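Local coordinates for uncharacterized protein (Bacteroides ovatus, PDB 4IPB) that is of unknown function but carries a PepSY-like domain related to putative beta-lactamase-inhibitor-like proteins, built on a long antiparallel sheet, at residues A[10-13]-A[14-18]; A[64-67]-A[68-71]. All coordinates share one frame; numbering follows the deposited sequence. Where two conformers were deposited one is given.

Contact 1. Residues A[10-13]-A[14-18]; sequences STFK and KMYPK
F12 and Y16 meet across the last turn of the N-terminal helix 6-15, a local contact between residues four apart where the chain leaves the helix and turns toward the sheet. Y16 is the first residue to abandon helical backbone angles, and its N makes the last i to i-4 bond of the turn, to F12 O at 2.8 Å, after K14 N to S10 O and M15 N to T11 O. The F12 and Y16 side chains cross at about a right angle. F12 CG anti to the backbone N (chi1 176°) carries the ring outward, beside Y16, and Y16 CB sits over one of its faces in a CH-pi contact, 4.3 Å from the F12 ring centroid. The rings themselves meet obliquely, F12 CE1 lying 3.8 Å from Y16 CD2, and both turn edge-to-face with F35 of the sheet. On the outer side, K13, bent at chi2 (75°), reaches past the helix end, and its NZ donates to P17 O at 2.9 Å. Chemically, an apolar inner face seats this helix end on the sheet, while the K13 ammonium grips P17 O just beyond the helix, a position where its charge would be expected to suit the helix's C-terminal end.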
ATOM      1  N   SER A  10      -8.511  -6.755  18.781  1.00 15.24           N
ATOM      2  CA  SER A  10      -8.262  -8.169  19.065  0.70 15.92           C
ATOM      3  C   SER A  10      -7.630  -8.868  17.864  1.00 14.80           C
ATOM      4  O   SER A  10      -6.609  -9.599  17.976  1.00 15.35           O
ATOM      5  CB  SER A  10      -9.580  -8.859  19.405  0.70 16.38           C
ATOM      6  OG  SER A  10      -9.371 -10.237  19.670  0.70 17.29           O
ATOM      7  N   THR A  11      -8.194  -8.624  16.693  1.00 13.35           N
ATOM      8  CA  THR A  11      -7.638  -9.260  15.485  1.00 12.93           C
ATOM      9  C   THR A  11      -6.260  -8.695  15.216  1.00 12.20           C
ATOM     10  O   THR A  11      -5.306  -9.436  14.892  1.00 11.88           O
ATOM     11  CB  THR A  11      -8.517  -9.013  14.272  1.00 13.51           C
ATOM     12  OG1 THR A  11      -9.816  -9.527  14.563  1.00 14.01           O
ATOM     13  CG2 THR A  11      -7.932  -9.747  13.095  1.00 13.53           C
ATOM     14  N   PHE A  12      -6.099  -7.365  15.407  1.00 12.24           N
ATOM     15  CA  PHE A  12      -4.814  -6.728  15.123  1.00 11.95           C
ATOM     16  C   PHE A  12      -3.721  -7.306  16.012  1.00 12.55           C
ATOM     17  O   PHE A  12      -2.598  -7.552  15.560  1.00 12.10           O
ATOM     18  CB  PHE A  12      -4.891  -5.206  15.257  1.00 12.31           C
ATOM     19  CG  PHE A  12      -3.574  -4.536  15.074  1.00 12.27           C
ATOM     20  CD1 PHE A  12      -3.062  -4.323  13.810  1.00 12.04           C
ATOM     21  CD2 PHE A  12      -2.804  -4.199  16.180  1.00 13.44           C
ATOM     22  CE1 PHE A  12      -1.822  -3.700  13.670  1.00 12.73           C
ATOM     23  CE2 PHE A  12      -1.584  -3.632  16.035  1.00 13.24           C
ATOM     24  CZ  PHE A  12      -1.095  -3.382  14.750  1.00 13.08           C
ATOM     25  N   LYS A  13      -4.041  -7.503  17.271  1.00 13.64           N
ATOM     26  CA  LYS A  13      -3.079  -8.022  18.250  1.00 15.87           C
ATOM     27  C   LYS A  13      -2.665  -9.448  17.896  1.00 15.21           C
ATOM     28  O   LYS A  13      -1.525  -9.842  18.152  1.00 16.22           O
ATOM     29  CB  LYS A  13      -3.652  -7.952  19.658  1.00 18.56           C
ATOM     30  CG  LYS A  13      -2.720  -8.432  20.771  1.00 24.72           C
ATOM     31  CD  LYS A  13      -1.655  -7.382  21.012  1.00 29.42           C
ATOM     32  CE  LYS A  13      -0.670  -7.718  22.112  1.00 35.18           C
ATOM     33  NZ  LYS A  13       0.289  -6.574  22.080  1.00 37.55           N
ATOM     34  N   LYS A  14      -3.549 -10.224  17.282  1.00 14.74           N
ATOM     35  CA  LYS A  14      -3.148 -11.546  16.780  1.00 14.77           C
ATOM     36  C   LYS A  14      -2.218 -11.490  15.559  1.00 13.28           C
ATOM     37  O   LYS A  14      -1.231 -12.274  15.485  1.00 13.67           O
ATOM     38  CB  LYS A  14      -4.365 -12.371  16.473  1.00 16.31           C
ATOM     39  CG  LYS A  14      -5.151 -12.698  17.737  1.00 20.03           C
ATOM     40  CD  LYS A  14      -6.277 -13.638  17.407  1.00 25.76           C
ATOM     41  CE  LYS A  14      -6.886 -14.095  18.706  1.00 29.81           C
ATOM     42  NZ  LYS A  14      -7.898 -13.087  19.109  1.00 31.97           N
HETATM   43  N   MSE A  15      -2.466 -10.541  14.663  1.00 12.16           N
HETATM   44  CA  MSE A  15      -1.630 -10.367  13.465  1.00 11.86           C
HETATM   45  C   MSE A  15      -0.250  -9.820  13.798  1.00 12.93           C
HETATM   46  O   MSE A  15       0.747 -10.210  13.174  1.00 15.29           O
HETATM   47  CB  MSE A  15      -2.320  -9.454  12.456  1.00 11.61           C
HETATM   48  CG  MSE A  15      -3.535 -10.098  11.888  1.00 10.78           C
HETATM   49 SE   MSE A  15      -4.334  -8.985  10.517  0.75  9.67          SE
HETATM   50  CE  MSE A  15      -3.135  -9.173   9.135  1.00  9.92           C
ATOM     51  N   TYR A  16      -0.208  -8.811  14.687  1.00 12.80           N
ATOM     52  CA  TYR A  16       0.979  -8.054  14.982  1.00 14.83           C
ATOM     53  C   TYR A  16       1.167  -7.889  16.487  1.00 15.15           C
ATOM     54  O   TYR A  16       1.073  -6.772  17.031  1.00 15.80           O
ATOM     55  CB  TYR A  16       0.903  -6.677  14.298  1.00 14.22           C
ATOM     56  CG  TYR A  16       0.937  -6.826  12.793  1.00 14.20           C
ATOM     57  CD1 TYR A  16       2.112  -7.069  12.141  1.00 15.21           C
ATOM     58  CD2 TYR A  16      -0.183  -6.701  12.055  1.00 14.84           C
ATOM     59  CE1 TYR A  16       2.160  -7.194  10.787  1.00 17.26           C
ATOM     60  CE2 TYR A  16      -0.168  -6.910  10.703  1.00 14.07           C
ATOM     61  CZ  TYR A  16       1.008  -7.148  10.078  1.00 17.01           C
ATOM     62  OH  TYR A  16       1.079  -7.352   8.699  1.00 20.80           O
ATOM     63  N   PRO A  17       1.456  -9.009  17.186  1.00 16.31           N
ATOM     64  CA  PRO A  17       1.505  -8.983  18.651  1.00 19.06           C
ATOM     65  C   PRO A  17       2.581  -8.047  19.215  1.00 19.69           C
ATOM     66  O   PRO A  17       2.441  -7.556  20.349  1.00 24.54           O
ATOM     67  CB  PRO A  17       1.773 -10.454  19.021  1.00 20.23           C
ATOM     68  CG  PRO A  17       2.308 -11.080  17.798  1.00 19.81           C
ATOM     69  CD  PRO A  17       1.559 -10.394  16.681  1.00 18.38           C
ATOM     70  N   LYS A  18       3.631  -7.794  18.445  1.00 19.09           N
ATOM     71  CA  LYS A  18       4.752  -6.979  18.939  1.00 21.73           C
ATOM     72  C   LYS A  18       4.719  -5.523  18.456  1.00 21.08           C
ATOM     73  O   LYS A  18       5.587  -4.723  18.824  1.00 22.87           O
ATOM     74  CB  LYS A  18       6.075  -7.619  18.542  1.00 23.94           C
ATOM     75  CG  LYS A  18       6.212  -9.039  19.063  1.00 26.42           C
ATOM     76  CD  LYS A  18       5.778  -9.136  20.543  1.00 29.78           C
ATOM     77  CE  LYS A  18       6.648 -10.079  21.328  1.00 41.08           C
ATOM     78  NZ  LYS A  18       6.887 -11.410  20.714  1.00 36.76           N
TER
HETATM   79  O   HOH W   1      -6.075 -10.635  20.562  1.00 22.81           O
HETATM   80  O   HOH W   2       0.446  -5.066  19.105  1.00 24.56           O

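Contact 2. Residues A[64-67]-A[68-71]; sequences RLTP and TVYN
T66 O accepts from Y70 N over 2.9 Å and P67 O from N71 N over 2.8 Å, so the first turn of helix 67-75 begins with the N-cap residue T66 and with P67, its first helical residue. At the N-cap, T66 OG1 accepts a hydrogen bond from V69 N at 3.3 Å, nearly straight with an N-H...O angle of 166°. Its chi1 of 62° sets OG1 between the residue's own backbone N and carbonyl carbon, from where it faces the start of the helix. The same oxygen lies 3.5 Å from V69 CG2, so hydroxyl and methyl pack together beside the cap. One residue earlier, L65 leans onto the turn from the loop: its CD2 comes within 4.1 Å of V69 CG1, the two side chains crossing at about a right angle, and its CB lies 4.3 Å from Y70 CB. Both L65 and V69 also rest on I98 of strand 97-104, joining the helix start to the sheet. The contact therefore divides its chemistry: the threonine hydroxyl satisfies a first-turn amide that has no earlier helical carbonyl to use, and the leucine-valine pair supplies an apolar footing on the strand.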
ATOM      1  N   ARG A  64      13.619  -3.645  -3.506  1.00 20.04           N
ATOM      2  CA  ARG A  64      12.735  -4.526  -2.714  1.00 20.32           C
ATOM      3  C   ARG A  64      11.783  -5.329  -3.565  1.00 18.88           C
ATOM      4  O   ARG A  64      11.104  -6.215  -3.044  1.00 19.61           O
ATOM      5  CB  ARG A  64      11.917  -3.707  -1.701  1.00 21.73           C
ATOM      6  CG  ARG A  64      12.585  -3.539  -0.348  1.00 28.39           C
ATOM      7  CD  ARG A  64      13.707  -2.566  -0.333  1.00 34.96           C
ATOM      8  NE  ARG A  64      14.338  -2.585   0.991  1.00 38.10           N
ATOM      9  CZ  ARG A  64      13.975  -1.838   2.043  1.00 51.71           C
ATOM     10  NH1 ARG A  64      12.959  -0.962   1.979  1.00 45.37           N
ATOM     11  NH2 ARG A  64      14.645  -1.970   3.190  1.00 45.35           N
ATOM     12  N   LEU A  65      11.711  -5.031  -4.861  1.00 19.07           N
ATOM     13  CA  LEU A  65      10.868  -5.820  -5.775  1.00 18.63           C
ATOM     14  C   LEU A  65      11.445  -7.158  -6.123  1.00 19.22           C
ATOM     15  O   LEU A  65      12.669  -7.313  -6.137  1.00 19.16           O
ATOM     16  CB  LEU A  65      10.617  -5.073  -7.071  1.00 20.26           C
ATOM     17  CG  LEU A  65       9.969  -3.702  -6.937  1.00 20.64           C
ATOM     18  CD1 LEU A  65      10.037  -3.005  -8.264  1.00 21.80           C
ATOM     19  CD2 LEU A  65       8.541  -3.860  -6.464  1.00 21.15           C
ATOM     20  N   THR A  66      10.580  -8.128  -6.452  1.00 19.27           N
ATOM     21  CA  THR A  66      11.023  -9.358  -7.060  1.00 19.84           C
ATOM     22  C   THR A  66      11.650  -9.064  -8.414  1.00 20.53           C
ATOM     23  O   THR A  66      11.329  -8.056  -9.062  1.00 20.36           O
ATOM     24  CB  THR A  66       9.872 -10.357  -7.279  1.00 19.90           C
ATOM     25  OG1 THR A  66       8.898  -9.804  -8.183  1.00 18.59           O
ATOM     26  CG2 THR A  66       9.206 -10.678  -5.958  1.00 21.02           C
ATOM     27  N   PRO A  67      12.502  -9.961  -8.898  1.00 22.24           N
ATOM     28  CA  PRO A  67      13.013  -9.754 -10.223  1.00 22.79           C
ATOM     29  C   PRO A  67      11.917  -9.604 -11.277  1.00 22.39           C
ATOM     30  O   PRO A  67      12.063  -8.810 -12.215  1.00 21.84           O
ATOM     31  CB  PRO A  67      13.894 -10.997 -10.457  1.00 25.13           C
ATOM     32  CG  PRO A  67      14.314 -11.417  -9.088  1.00 24.34           C
ATOM     33  CD  PRO A  67      13.159 -11.075  -8.191  1.00 24.14           C
ATOM     34  N   THR A  68      10.838 -10.369 -11.139  1.00 22.39           N
ATOM     35  CA  THR A  68       9.779 -10.366 -12.138  1.00 23.14           C
ATOM     36  C   THR A  68       9.150  -8.997 -12.266  1.00 20.13           C
ATOM     37  O   THR A  68       8.965  -8.493 -13.394  1.00 21.12           O
ATOM     38  CB  THR A  68       8.724 -11.448 -11.823  1.00 24.88           C
ATOM     39  OG1 THR A  68       9.321 -12.745 -11.970  1.00 28.74           O
ATOM     40  CG2 THR A  68       7.576 -11.370 -12.803  1.00 25.59           C
ATOM     41  N   VAL A  69       8.843  -8.373 -11.127  1.00 18.54           N
ATOM     42  CA  VAL A  69       8.230  -7.052 -11.165  1.00 17.70           C
ATOM     43  C   VAL A  69       9.250  -5.983 -11.569  1.00 17.76           C
ATOM     44  O   VAL A  69       8.944  -5.112 -12.380  1.00 17.14           O
ATOM     45  CB  VAL A  69       7.529  -6.688  -9.854  1.00 16.69           C
ATOM     46  CG1 VAL A  69       6.905  -5.322  -9.949  1.00 15.75           C
ATOM     47  CG2 VAL A  69       6.443  -7.701  -9.523  1.00 16.79           C
ATOM     48  N   TYR A  70      10.462  -6.078 -11.018  1.00 17.98           N
ATOM     49  CA  TYR A  70      11.560  -5.211 -11.425  1.00 18.27           C
ATOM     50  C   TYR A  70      11.803  -5.186 -12.931  1.00 18.98           C
ATOM     51  O   TYR A  70      11.919  -4.128 -13.533  1.00 19.09           O
ATOM     52  CB  TYR A  70      12.850  -5.591 -10.720  1.00 18.77           C
ATOM     53  CG  TYR A  70      13.967  -4.651 -11.097  1.00 19.79           C
ATOM     54  CD1 TYR A  70      14.100  -3.424 -10.456  1.00 19.67           C
ATOM     55  CD2 TYR A  70      14.928  -5.029 -12.016  1.00 20.86           C
ATOM     56  CE1 TYR A  70      15.139  -2.556 -10.797  1.00 21.32           C
ATOM     57  CE2 TYR A  70      15.987  -4.174 -12.362  1.00 22.02           C
ATOM     58  CZ  TYR A  70      16.089  -2.952 -11.746  1.00 21.99           C
ATOM     59  OH  TYR A  70      17.110  -2.098 -12.087  1.00 23.24           O
ATOM     60  N   ASN A  71      11.928  -6.371 -13.516  1.00 20.25           N
ATOM     61  CA  ASN A  71      12.232  -6.498 -14.922  1.00 21.57           C
ATOM     62  C   ASN A  71      11.128  -5.886 -15.776  1.00 21.55           C
ATOM     63  O   ASN A  71      11.400  -5.289 -16.825  1.00 23.34           O
ATOM     64  CB  ASN A  71      12.419  -7.947 -15.337  1.00 23.32           C
ATOM     65  CG  ASN A  71      13.685  -8.564 -14.771  1.00 24.85           C
ATOM     66  OD1 ASN A  71      14.609  -7.859 -14.306  1.00 26.28           O
ATOM     67  ND2 ASN A  71      13.732  -9.888 -14.777  1.00 25.80           N
TER

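From the N terminus, contact 1 comes first, at the end of helix 6-15, and is complete before the chain enters the sheet at strand 23-27. That strand and three more, the last being 52-58, are laid down antiparallel before contact 2 opens helix 67-75, which leads on to strand 82-90. The two are therefore in series, neither enclosing nor crossing the other, and each closes no more than a local turn. The centres of contacts 1 and 2 lie about 30 Å apart; their nearest atoms are about 15 Å apart, without touching. They illustrate the two ends of a helix: 10-18 finishes one against the first half of the sheet, through F35 and neighbouring strands, whereas 64-71 begins another against strand 97-104 in the second half.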